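PDB 1OYJ: glutathione s-transferase from Oryza sativa, which catalyses the conjugation of reduced glutathione to a wide range of hydrophobic electrophiles, herbicides among them. Local coordinates for residues E6-D11 with E31-E36; F12-F17 with E215-F220; I23-K28 with Q74-A79; S120-L125 with Y177-C182. All blocks are in the same frame, centred on the assembly; numbering follows the deposited sequence.

Interaction 1: E6-D11 with E31-E36; sequences ELVLLD and EFEYRE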
# COMPACT_ATOMS: atom_id res chain seq x y z
N GLU A 6 -23.91 1.52 9.98
CA GLU A 6 -23.65 1.62 11.42
C GLU A 6 -22.14 1.64 11.39
O GLU A 6 -21.51 0.57 11.21
CB GLU A 6 -24.06 0.39 12.17
CG GLU A 6 -24.43 0.68 13.60
CD GLU A 6 -23.29 0.60 14.62
OE1 GLU A 6 -22.43 -0.32 14.52
OE2 GLU A 6 -23.31 1.43 15.59
N LEU A 7 -21.59 2.85 11.46
CA LEU A 7 -20.16 3.07 11.39
C LEU A 7 -19.55 3.39 12.72
O LEU A 7 -20.01 4.28 13.45
CB LEU A 7 -19.88 4.24 10.42
CG LEU A 7 -20.26 3.84 8.99
CD1 LEU A 7 -20.38 5.02 8.04
CD2 LEU A 7 -19.35 2.75 8.41
N VAL A 8 -18.45 2.72 13.03
CA VAL A 8 -17.71 3.01 14.24
C VAL A 8 -16.25 3.07 13.89
O VAL A 8 -15.76 2.20 13.13
CB VAL A 8 -17.90 1.87 15.24
CG1 VAL A 8 -17.06 2.15 16.49
CG2 VAL A 8 -19.38 1.68 15.61
N LEU A 9 -15.54 4.03 14.48
CA LEU A 9 -14.16 4.24 14.15
C LEU A 9 -13.34 4.18 15.40
O LEU A 9 -13.57 4.99 16.33
CB LEU A 9 -14.02 5.57 13.44
CG LEU A 9 -12.59 5.85 12.89
CD1 LEU A 9 -12.26 4.97 11.67
CD2 LEU A 9 -12.50 7.36 12.43
N LEU A 10 -12.46 3.18 15.49
CA LEU A 10 -11.55 3.08 16.61
C LEU A 10 -10.36 3.94 16.19
O LEU A 10 -9.77 3.72 15.13
CB LEU A 10 -11.12 1.65 16.85
CG LEU A 10 -12.25 0.62 16.90
CD1 LEU A 10 -11.72 -0.79 17.37
CD2 LEU A 10 -13.30 1.09 17.92
N ASP A 11 -9.99 4.92 17.01
CA ASP A 11 -8.97 5.86 16.56
C ASP A 11 -8.18 6.44 17.75
O ASP A 11 -8.40 6.06 18.94
CB ASP A 11 -9.77 6.85 15.74
CG ASP A 11 -8.96 7.64 14.69
OD1 ASP A 11 -7.70 7.64 14.71
OD2 ASP A 11 -9.59 8.28 13.82
N GLU A 31 -22.12 9.65 9.04
CA GLU A 31 -21.94 9.90 10.46
C GLU A 31 -21.34 8.68 11.04
O GLU A 31 -21.68 7.56 10.60
CB GLU A 31 -23.27 10.14 11.16
CG GLU A 31 -24.01 11.37 10.66
CD GLU A 31 -23.24 12.68 10.78
OE1 GLU A 31 -22.37 12.83 11.67
OE2 GLU A 31 -23.54 13.61 9.97
N PHE A 32 -20.50 8.83 12.05
CA PHE A 32 -19.92 7.62 12.67
C PHE A 32 -19.70 7.85 14.14
O PHE A 32 -19.53 8.95 14.58
CB PHE A 32 -18.57 7.31 11.98
CG PHE A 32 -17.58 8.45 12.06
CD1 PHE A 32 -16.64 8.48 13.06
CD2 PHE A 32 -17.65 9.52 11.20
CE1 PHE A 32 -15.77 9.47 13.17
CE2 PHE A 32 -16.72 10.55 11.26
CZ PHE A 32 -15.79 10.52 12.27
N GLU A 33 -19.63 6.77 14.89
CA GLU A 33 -19.28 6.85 16.27
C GLU A 33 -17.78 6.77 16.45
O GLU A 33 -17.17 5.76 16.11
CB GLU A 33 -19.93 5.69 17.03
CG GLU A 33 -19.57 5.68 18.49
CD GLU A 33 -20.03 4.46 19.25
OE1 GLU A 33 -20.87 3.67 18.78
OE2 GLU A 33 -19.49 4.28 20.35
N TYR A 34 -17.17 7.83 16.99
CA TYR A 34 -15.75 7.84 17.25
C TYR A 34 -15.41 7.26 18.63
O TYR A 34 -15.95 7.74 19.67
CB TYR A 34 -15.34 9.29 17.27
CG TYR A 34 -13.88 9.52 17.49
CD1 TYR A 34 -13.01 9.61 16.39
CD2 TYR A 34 -13.38 9.63 18.74
CE1 TYR A 34 -11.67 9.85 16.57
CE2 TYR A 34 -12.03 9.85 18.96
CZ TYR A 34 -11.16 9.94 17.88
OH TYR A 34 -9.81 10.12 18.11
N ARG A 35 -14.51 6.30 18.69
CA ARG A 35 -14.06 5.79 19.98
C ARG A 35 -12.59 6.00 20.15
O ARG A 35 -11.81 5.53 19.33
CB ARG A 35 -14.38 4.31 20.12
CG ARG A 35 -15.85 3.99 19.91
CD ARG A 35 -16.24 2.65 20.44
NE ARG A 35 -17.66 2.38 20.24
CZ ARG A 35 -18.16 1.16 20.13
NH1 ARG A 35 -19.45 0.97 19.92
NH2 ARG A 35 -17.35 0.11 20.18
N GLU A 36 -12.19 6.76 21.18
CA GLU A 36 -10.80 7.05 21.46
C GLU A 36 -10.08 5.84 22.08
O GLU A 36 -10.42 5.39 23.19
CB GLU A 36 -10.70 8.23 22.42
CG GLU A 36 -9.27 8.66 22.71
CD GLU A 36 -8.64 9.44 21.54
OE1 GLU A 36 -9.36 10.10 20.83
OE2 GLU A 36 -7.43 9.37 21.37

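Interaction 2: F12-F17 with E215-F220; sequences FWVSPF and EKVYDF. With GSH (glutathione), chain N.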
# COMPACT_ATOMS: atom_id res chain seq x y z
N PHE A 12 -7.25 7.32 17.47
CA PHE A 12 -6.40 7.97 18.44
C PHE A 12 -6.42 9.42 17.94
O PHE A 12 -6.20 9.67 16.72
CB PHE A 12 -5.00 7.37 18.45
CG PHE A 12 -4.06 8.09 19.36
CD1 PHE A 12 -4.41 8.29 20.66
CD2 PHE A 12 -2.80 8.45 18.96
CE1 PHE A 12 -3.55 8.94 21.57
CE2 PHE A 12 -1.92 9.08 19.87
CZ PHE A 12 -2.32 9.36 21.17
N TRP A 13 -6.72 10.38 18.81
CA TRP A 13 -7.00 11.79 18.34
C TRP A 13 -6.02 12.40 17.34
O TRP A 13 -6.42 12.98 16.34
CB TRP A 13 -7.22 12.71 19.59
CG TRP A 13 -5.99 12.97 20.35
CD1 TRP A 13 -5.50 12.24 21.28
CD2 TRP A 13 -5.12 14.06 20.18
NE1 TRP A 13 -4.28 12.71 21.71
CE2 TRP A 13 -4.05 13.89 21.07
CE3 TRP A 13 -5.13 15.18 19.36
CZ2 TRP A 13 -2.97 14.75 21.13
CZ3 TRP A 13 -4.09 16.06 19.44
CH2 TRP A 13 -3.05 15.87 20.33
N VAL A 14 -4.74 12.32 17.63
CA VAL A 14 -3.68 12.97 16.84
C VAL A 14 -3.24 12.15 15.60
O VAL A 14 -2.43 12.60 14.80
CB VAL A 14 -2.46 13.23 17.75
CG1 VAL A 14 -1.67 11.90 17.96
CG2 VAL A 14 -1.53 14.30 17.17
N SER A 15 -3.78 10.92 15.44
CA SER A 15 -3.42 10.10 14.26
C SER A 15 -3.79 10.67 12.89
O SER A 15 -4.94 10.79 12.56
CB SER A 15 -4.04 8.69 14.30
OG SER A 15 -3.65 7.95 13.18
N PRO A 16 -2.78 10.86 12.06
CA PRO A 16 -3.00 11.33 10.69
C PRO A 16 -3.75 10.29 9.90
O PRO A 16 -4.55 10.63 9.02
CB PRO A 16 -1.60 11.57 10.18
CG PRO A 16 -0.69 10.82 11.07
CD PRO A 16 -1.37 10.76 12.38
N PHE A 17 -3.50 8.99 10.23
CA PHE A 17 -4.10 7.90 9.51
C PHE A 17 -5.60 7.78 9.81
O PHE A 17 -6.44 7.66 8.92
CB PHE A 17 -3.38 6.60 9.86
CG PHE A 17 -1.92 6.63 9.56
CD1 PHE A 17 -1.00 6.67 10.55
CD2 PHE A 17 -1.50 6.58 8.27
CE1 PHE A 17 0.36 6.64 10.28
CE2 PHE A 17 -0.15 6.57 7.98
CZ PHE A 17 0.75 6.63 9.01
N GLU A 215 -0.09 23.94 16.45
CA GLU A 215 0.53 24.15 17.73
C GLU A 215 0.23 22.95 18.63
O GLU A 215 1.05 22.47 19.38
CB GLU A 215 -0.06 25.43 18.37
CG GLU A 215 0.37 26.74 17.73
CD GLU A 215 -0.49 27.13 16.51
OE1 GLU A 215 -1.51 26.46 16.17
OE2 GLU A 215 -0.06 28.11 15.82
N LYS A 216 -0.98 22.43 18.55
CA LYS A 216 -1.26 21.24 19.32
C LYS A 216 -0.40 20.04 18.92
O LYS A 216 0.11 19.30 19.76
CB LYS A 216 -2.72 20.90 19.17
CG LYS A 216 -3.10 19.82 20.15
CD LYS A 216 -4.37 19.90 20.74
CE LYS A 216 -4.58 18.73 21.72
NZ LYS A 216 -5.77 18.92 22.44
N VAL A 217 -0.15 19.90 17.64
CA VAL A 217 0.70 18.83 17.15
C VAL A 217 2.12 19.07 17.56
O VAL A 217 2.76 18.15 18.01
CB VAL A 217 0.61 18.64 15.61
CG1 VAL A 217 1.63 17.64 15.04
CG2 VAL A 217 -0.77 18.16 15.20
N TYR A 218 2.57 20.30 17.57
CA TYR A 218 3.96 20.57 17.97
C TYR A 218 4.17 20.20 19.42
O TYR A 218 5.26 19.78 19.79
CB TYR A 218 4.35 21.99 17.80
CG TYR A 218 5.84 22.32 18.03
CD1 TYR A 218 6.83 21.60 17.41
CD2 TYR A 218 6.22 23.35 18.86
CE1 TYR A 218 8.15 21.90 17.58
CE2 TYR A 218 7.57 23.64 19.05
CZ TYR A 218 8.51 22.91 18.40
OH TYR A 218 9.84 23.13 18.56
N ASP A 219 3.15 20.43 20.23
CA ASP A 219 3.18 20.07 21.64
C ASP A 219 3.20 18.57 21.82
O ASP A 219 3.99 18.00 22.62
CB ASP A 219 1.96 20.70 22.28
CG ASP A 219 2.22 22.13 22.69
OD1 ASP A 219 3.41 22.59 22.75
OD2 ASP A 219 1.26 22.86 22.92
N PHE A 220 2.46 17.86 21.00
CA PHE A 220 2.53 16.39 21.04
C PHE A 220 3.97 15.92 20.61
O PHE A 220 4.53 15.01 21.23
CB PHE A 220 1.47 15.80 20.17
CG PHE A 220 1.40 14.35 20.23
CD1 PHE A 220 0.84 13.73 21.30
CD2 PHE A 220 1.86 13.59 19.18
CE1 PHE A 220 0.82 12.34 21.39
CE2 PHE A 220 1.80 12.23 19.23
CZ PHE A 220 1.24 11.60 20.35
N1 GSH N . -0.59 1.53 7.93
CA1 GSH N . -1.36 2.24 8.90
C1 GSH N . -2.63 2.87 8.48
O11 GSH N . -3.70 2.96 9.06
O12 GSH N . -2.54 3.41 7.40
CB1 GSH N . -0.74 2.71 10.20
CG1 GSH N . -1.69 3.23 11.29
CD1 GSH N . -0.89 3.54 12.54
OE1 GSH N . 0.31 3.74 12.42
N2 GSH N . -1.51 3.63 13.72
CA2 GSH N . -0.79 3.92 14.93
C2 GSH N . -1.02 2.70 15.84
O2 GSH N . -2.18 2.38 16.01
CB2 GSH N . -1.38 5.20 15.53
SG2 GSH N . -0.91 6.67 14.54
N3 GSH N . -0.04 1.88 16.23
CA3 GSH N . -0.24 1.50 17.65
C3 GSH N . 0.90 1.45 18.67
O31 GSH N . 1.01 0.49 19.50
O32 GSH N . 1.68 2.38 18.74

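Interaction 3: I23-K28 with Q74-A79; sequences IAMAEK and QYLDDA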
# COMPACT_ATOMS: atom_id res chain seq x y z
N ILE A 23 -12.07 12.57 7.79
CA ILE A 23 -12.32 13.56 6.72
C ILE A 23 -13.13 12.94 5.59
O ILE A 23 -14.03 13.56 5.07
CB ILE A 23 -10.97 14.10 6.23
CG1 ILE A 23 -10.39 14.98 7.36
CG2 ILE A 23 -11.04 14.86 4.93
CD1 ILE A 23 -8.86 15.21 7.11
N ALA A 24 -12.79 11.69 5.22
CA ALA A 24 -13.49 11.03 4.12
C ALA A 24 -14.96 10.76 4.42
O ALA A 24 -15.85 11.02 3.58
CB ALA A 24 -12.76 9.80 3.73
N MET A 25 -15.26 10.31 5.64
CA MET A 25 -16.63 10.20 6.06
C MET A 25 -17.34 11.55 6.12
O MET A 25 -18.45 11.69 5.61
CB MET A 25 -16.70 9.43 7.41
CG MET A 25 -16.45 7.95 7.18
SD MET A 25 -16.63 6.88 8.61
CE MET A 25 -15.21 7.28 9.65
N ALA A 26 -16.71 12.56 6.71
CA ALA A 26 -17.28 13.88 6.68
C ALA A 26 -17.58 14.33 5.27
O ALA A 26 -18.68 14.87 4.99
CB ALA A 26 -16.37 14.86 7.36
N GLU A 27 -16.64 14.15 4.38
CA GLU A 27 -16.82 14.56 2.96
C GLU A 27 -18.00 13.88 2.35
O GLU A 27 -18.66 14.46 1.46
CB GLU A 27 -15.60 14.26 2.07
CG GLU A 27 -14.45 15.25 2.20
CD GLU A 27 -14.84 16.61 1.71
OE1 GLU A 27 -15.08 16.78 0.51
OE2 GLU A 27 -14.91 17.49 2.54
N LYS A 28 -18.24 12.65 2.80
CA LYS A 28 -19.27 11.83 2.26
C LYS A 28 -20.65 11.95 2.94
O LYS A 28 -21.58 11.30 2.54
CB LYS A 28 -18.79 10.36 2.25
CG LYS A 28 -17.71 10.08 1.19
CD LYS A 28 -17.08 8.69 1.32
CE LYS A 28 -16.28 8.36 0.01
NZ LYS A 28 -17.14 7.85 -1.12
N GLN A 74 -10.67 3.49 0.27
CA GLN A 74 -11.22 2.87 -0.92
C GLN A 74 -12.52 2.16 -0.65
O GLN A 74 -13.49 2.20 -1.47
CB GLN A 74 -10.19 1.94 -1.51
CG GLN A 74 -9.08 2.75 -2.16
CD GLN A 74 -8.07 1.84 -2.81
OE1 GLN A 74 -8.17 1.55 -3.97
NE2 GLN A 74 -7.10 1.39 -2.04
N TYR A 75 -12.60 1.65 0.57
CA TYR A 75 -13.82 1.00 1.01
C TYR A 75 -14.99 1.99 1.07
O TYR A 75 -16.13 1.67 0.66
CB TYR A 75 -13.61 0.22 2.33
CG TYR A 75 -14.85 -0.48 2.88
CD1 TYR A 75 -15.33 -1.65 2.30
CD2 TYR A 75 -15.59 0.08 3.92
CE1 TYR A 75 -16.49 -2.27 2.79
CE2 TYR A 75 -16.74 -0.52 4.40
CZ TYR A 75 -17.19 -1.69 3.85
OH TYR A 75 -18.32 -2.27 4.35
N LEU A 76 -14.73 3.17 1.58
CA LEU A 76 -15.76 4.19 1.70
C LEU A 76 -16.30 4.58 0.30
O LEU A 76 -17.46 5.00 0.20
CB LEU A 76 -15.28 5.39 2.47
CG LEU A 76 -14.97 5.11 3.93
CD1 LEU A 76 -14.31 6.40 4.58
CD2 LEU A 76 -16.23 4.74 4.62
N ASP A 77 -15.49 4.48 -0.76
CA ASP A 77 -16.05 4.65 -2.10
C ASP A 77 -16.85 3.36 -2.46
O ASP A 77 -18.02 3.44 -2.90
CB ASP A 77 -15.00 4.74 -3.19
CG ASP A 77 -14.51 6.16 -3.44
OD1 ASP A 77 -15.01 7.14 -2.80
OD2 ASP A 77 -13.62 6.34 -4.31
N ASP A 78 -16.22 2.20 -2.27
CA ASP A 78 -16.84 0.96 -2.79
C ASP A 78 -18.14 0.68 -2.11
O ASP A 78 -19.10 0.25 -2.74
CB ASP A 78 -15.94 -0.28 -2.65
CG ASP A 78 -14.73 -0.26 -3.57
OD1 ASP A 78 -13.78 -1.03 -3.25
OD2 ASP A 78 -14.65 0.45 -4.61
N ALA A 79 -18.17 0.88 -0.81
CA ALA A 79 -19.35 0.54 -0.04
C ALA A 79 -20.44 1.59 -0.07
O ALA A 79 -21.56 1.27 0.23
CB ALA A 79 -18.96 0.24 1.35

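Interaction 4: S120-L125 with Y177-C182; sequences SRLWRL and YSYERC. With GSH (glutathione), chain O.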
# COMPACT_ATOMS: atom_id res chain seq x y z
N SER A 120 9.03 11.31 11.40
CA SER A 120 9.38 10.93 12.73
C SER A 120 10.89 11.11 13.00
O SER A 120 11.30 11.45 14.14
CB SER A 120 9.04 9.46 12.99
OG SER A 120 7.63 9.28 12.94
N ARG A 121 11.71 10.89 11.99
CA ARG A 121 13.14 11.11 12.16
C ARG A 121 13.45 12.51 12.60
O ARG A 121 14.48 12.71 13.27
CB ARG A 121 13.88 10.90 10.84
CG ARG A 121 13.67 9.44 10.33
CD ARG A 121 14.32 9.17 8.99
NE ARG A 121 14.30 7.75 8.65
CZ ARG A 121 14.96 7.25 7.60
NH1 ARG A 121 15.69 8.05 6.81
NH2 ARG A 121 14.94 5.95 7.38
N LEU A 122 12.60 13.48 12.24
CA LEU A 122 12.91 14.87 12.57
C LEU A 122 12.86 15.09 14.08
O LEU A 122 13.56 15.97 14.63
CB LEU A 122 11.98 15.83 11.88
CG LEU A 122 11.92 15.73 10.37
CD1 LEU A 122 11.01 16.78 9.81
CD2 LEU A 122 13.28 15.92 9.73
N TRP A 123 12.08 14.30 14.79
CA TRP A 123 12.10 14.53 16.23
C TRP A 123 12.78 13.46 17.01
O TRP A 123 12.90 13.59 18.26
CB TRP A 123 10.72 14.84 16.83
CG TRP A 123 9.69 14.02 16.37
CD1 TRP A 123 9.35 12.83 16.85
CD2 TRP A 123 8.83 14.30 15.30
NE1 TRP A 123 8.28 12.33 16.14
CE2 TRP A 123 7.98 13.20 15.15
CE3 TRP A 123 8.70 15.36 14.41
CZ2 TRP A 123 7.03 13.12 14.18
CZ3 TRP A 123 7.72 15.29 13.45
CH2 TRP A 123 6.90 14.18 13.35
N ARG A 124 13.17 12.40 16.30
CA ARG A 124 13.94 11.32 16.90
C ARG A 124 15.43 11.61 16.84
O ARG A 124 16.19 11.17 17.69
CB ARG A 124 13.71 10.03 16.19
CG ARG A 124 12.51 9.25 16.61
CD ARG A 124 12.13 8.07 15.63
NE ARG A 124 10.84 7.48 16.03
CZ ARG A 124 10.45 6.20 15.83
NH1 ARG A 124 9.25 5.81 16.28
NH2 ARG A 124 11.23 5.33 15.20
N LEU A 125 15.85 12.39 15.88
CA LEU A 125 17.26 12.67 15.71
C LEU A 125 17.58 14.06 16.24
O LEU A 125 16.66 14.79 16.59
CB LEU A 125 17.61 12.58 14.24
CG LEU A 125 17.29 11.23 13.61
CD1 LEU A 125 17.50 11.42 12.13
CD2 LEU A 125 18.16 10.10 14.16
N TYR A 177 4.36 22.41 10.54
CA TYR A 177 4.98 23.35 11.46
C TYR A 177 6.04 22.65 12.24
O TYR A 177 7.14 23.18 12.33
CB TYR A 177 3.93 24.05 12.36
CG TYR A 177 4.56 24.93 13.45
CD1 TYR A 177 5.21 26.13 13.14
CD2 TYR A 177 4.55 24.53 14.77
CE1 TYR A 177 5.83 26.96 14.17
CE2 TYR A 177 5.13 25.34 15.78
CZ TYR A 177 5.77 26.55 15.48
OH TYR A 177 6.36 27.35 16.47
N SER A 178 5.73 21.47 12.75
CA SER A 178 6.67 20.66 13.48
C SER A 178 7.86 20.23 12.59
O SER A 178 8.99 20.18 13.09
CB SER A 178 5.96 19.43 14.08
OG SER A 178 4.97 19.81 15.02
N TYR A 179 7.61 19.93 11.33
CA TYR A 179 8.69 19.57 10.42
C TYR A 179 9.59 20.77 10.26
O TYR A 179 10.81 20.59 10.20
CB TYR A 179 8.20 19.21 9.03
CG TYR A 179 7.29 18.00 8.94
CD1 TYR A 179 7.23 17.07 9.92
CD2 TYR A 179 6.55 17.79 7.85
CE1 TYR A 179 6.36 16.00 9.82
CE2 TYR A 179 5.74 16.72 7.73
CZ TYR A 179 5.64 15.85 8.72
OH TYR A 179 4.77 14.77 8.54
N GLU A 180 8.98 21.96 10.16
CA GLU A 180 9.72 23.22 10.05
C GLU A 180 10.64 23.52 11.17
O GLU A 180 11.85 23.83 10.95
CB GLU A 180 8.82 24.45 9.80
CG GLU A 180 8.21 24.45 8.41
CD GLU A 180 7.16 25.52 8.18
OE1 GLU A 180 6.56 26.01 9.15
OE2 GLU A 180 6.98 25.89 7.03
N ARG A 181 10.13 23.38 12.38
CA ARG A 181 10.93 23.71 13.51
C ARG A 181 12.01 22.65 13.73
O ARG A 181 13.14 22.97 14.06
CB ARG A 181 10.04 23.85 14.76
CG ARG A 181 9.08 25.05 14.64
CD ARG A 181 8.94 25.87 15.83
NE ARG A 181 10.16 26.52 16.29
CZ ARG A 181 10.53 26.54 17.57
NH1 ARG A 181 11.62 27.20 17.96
NH2 ARG A 181 9.81 25.89 18.47
N CYS A 182 11.69 21.39 13.51
CA CYS A 182 12.68 20.36 13.77
C CYS A 182 13.66 20.19 12.62
O CYS A 182 14.83 19.93 12.86
CB CYS A 182 12.03 19.03 14.07
SG CYS A 182 10.87 18.98 15.42
N1 GSH O . 14.08 1.56 1.75
CA1 GSH O . 14.17 2.65 2.72
C1 GSH O . 15.61 2.72 3.18
O11 GSH O . 15.89 2.66 4.37
O12 GSH O . 16.52 2.83 2.38
CB1 GSH O . 13.66 3.97 2.03
CG1 GSH O . 13.65 5.17 3.00
CD1 GSH O . 13.03 6.51 2.56
OE1 GSH O . 11.88 6.57 2.18
N2 GSH O . 13.82 7.59 2.68
CA2 GSH O . 13.34 8.97 2.65
C2 GSH O . 13.90 9.72 1.48
O2 GSH O . 13.85 10.97 1.43
CB2 GSH O . 13.66 9.68 3.95
SG2 GSH O . 12.79 8.85 5.29
N3 GSH O . 14.40 8.88 0.52
CA3 GSH O . 14.83 9.38 -0.77
C3 GSH O . 13.73 9.95 -1.66
O31 GSH O . 12.51 9.67 -1.40
O32 GSH O . 14.08 10.68 -2.65

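Interaction 1: E6-D11 with E31-E36
V8 and R35 meet across two adjacent parallel strands, 7-11 and 33-36, which helix 16-28 connects in the beta-alpha-beta unit that opens the thioredoxin-like domain. The axes of the two strand segments approach to 4.8 Å, their directions 21° apart, and four backbone bonds of 2.9 to 3.0 Å show the parallel register: E33 N to L7 O, L9 N to E33 O, R35 N to L9 O and D11 N to R35 O. Along R35, CB rests 4.0 Å from L10 CD2. With CG anti to the carbonyl carbon (chi1 -56°) and the chain extended as far as NE, CG and CD then pass along V8 CG1. At the head, that methyl lies over one guanidinium face, toward its rim, 3.8 Å from NE. The polar edge faces E33: NE donates to E33 OE2 at 2.6 Å, nearly straight at 169° and in the guanidinium plane, though it meets OE2 from above the carboxylate plane, while NH1 reaches E33 OE1 at 3.3 Å. This side-on grip, made within one strand, fixes the rotation of the guanidinium above V8. Beneath the sheet's other surface L9 crosses F32, both also touching M25 of the connecting helix. D11 sends OD2 into a salt bridge with R22, and its side chain crosses Y34 at about a right angle, D11 CB lying 3.6 Å from Y34 CE1.

Interaction 2: F12-F17 with E215-F220
Residues F12 to S15 form a type I turn, closed by S15 N to F12 O at 3.0 Å, that presents itself to helical residues 215-220 with the CA atoms of V14 and V217 7.3 Å apart. No hydrogen bond crosses this contact, which is carried mainly by aromatic and apolar side chains. V14 CG1, set between the backbone N and the carbonyl carbon (chi1 78°), lies over one face of the F220 ring in a CH-pi contact, 3.7 Å from F220 CE2. W13 makes an offset edge-to-face pair with the same ring: its six-membered ring turns an edge to the F220 face, with centroids 5.8 Å apart and planes at 81°. K216 completes the cluster. Its NZ stands 4.8 Å from the centroid of the W13 six-membered ring, 24° off the normal, a cation-pi geometry, while K216 CE comes within 3.5 Å of W13 CH2. At the F12 ring, F220 CZ arrives at the edge, 4.1 Å from F12 CE2. The turn leads directly into the glutathione site, where S15 OG approaches the sulfur SG2 of the bound glutathione at 3.3 Å and F17 lays one ring face against its CB1. The contact thus bridges the two domains: F12 and W13 also touch E36 and Y34 of strand 33-36, helix 16-28 starts at the turn's end, and V217 of helix 214-229 packs on S178 of helix 176-183.

Interaction 3: I23-K28 with Q74-A79
K28 NZ is held by two acceptors across the contact and two beyond it. D77 OD1 receives it at 2.8 Å through the anti lone pair, a salt bridge, and L76 O receives it at 3.2 Å. The second bond, the less well directed of this pair, comes from above the carbonyl plane at a C=O to nitrogen angle of only 104°. T83 OG1 and P84 O also bond the same nitrogen; with three N-H groups for four acceptors, at least one hydrogen must be shared. The buried lysine runs extended to CE and then turns (chi4 -82°), which carries NZ round to D77. On the way its CD passes 3.9 Å from L76 CB. D77 is anchored in turn, OD1 taking L86 N and OD2 taking L87 N. An apolar layer adjoins the salt bridge: L76 CD1 lies 3.7 Å from M25 CG and 3.8 Å from A24 CB, the M25 and L76 side chains crossing at about a right angle. A leucine in place of K28 would probably leave the carboxylate of D77 without its buried counter-charge and free the loop at T83 and P84 from its tie. The helix segments run in the same general direction, their axes 10.5 Å apart at 28°. Both pack on the sheet through L59 of strand 58-61, touched by M25 and L76; helix 16-28 also meets helix 205-210 through I23 and A26, while D78 of helix 69-79 forms salt bridges with R101 and R105 of the second subunit.

Interaction 4: S120-L125 with Y177-C182
In the all-helical C-terminal domain, L122 and W123 at the end of helix 97-124 pack on Y179 and C182 of helix 176-183. The segment axes cross at 43° and approach to 9.3 Å; the backbones come close where L122 CA and C182 CA stand 5.6 Å apart. L122 is the main apolar link. Its CD1 enters beside Y179, 3.7 Å from Y179 CA and 3.8 Å from Y179 CD1, with the two side chains crossing at about a right angle, while its CB lies 3.9 Å from C182 CB. W123 CG takes the position between the backbone N and the carbonyl carbon (chi1 44°), which lays one indole face over S120 CA and carries the benzo edge toward helix 176-183. W123 CZ3 meets the Y179 ring edge in its plane, 3.9 Å from Y179 CE1, so the rings touch rim against rim and do not stack. R121, one residue before L122, faces another way: a second glutathione molecule sets its sulfur SG2 over one face of the guanidinium, 3.4 Å from R121 NH1. Replacing R121 by an alanine would probably deprive that sulfur of the flat group it rests on, and E136 of its weak, long ion pair. K114, C118, E136 and I140 complete this glutathione pocket, while the L122 and W123 packing, extended by V221 and L224 of helix 214-229, belongs to the helical bundle of glutathione transferase C-terminal domains.

From the N terminus, strand 7-11 runs straight into the turn of interaction 2, and the first contact to close is interaction 1, once helix 16-28 has returned the chain to strand 33-36. Interaction 3 starts on that helix and closes at 74-79, so interactions 1 and 3 cross; M25 joins them by touching L7, L9 and F32. Interaction 4 then closes within the helical domain, in series after both. Interaction 2 spans nearly the whole chain, crossing interaction 1 and enclosing interactions 3 and 4. Its 12-17 segment meets interaction 1 where W13 N approaches E36 OE2, and Y218 meets S178 of interaction 4, tying the thioredoxin-like domain to the helical one.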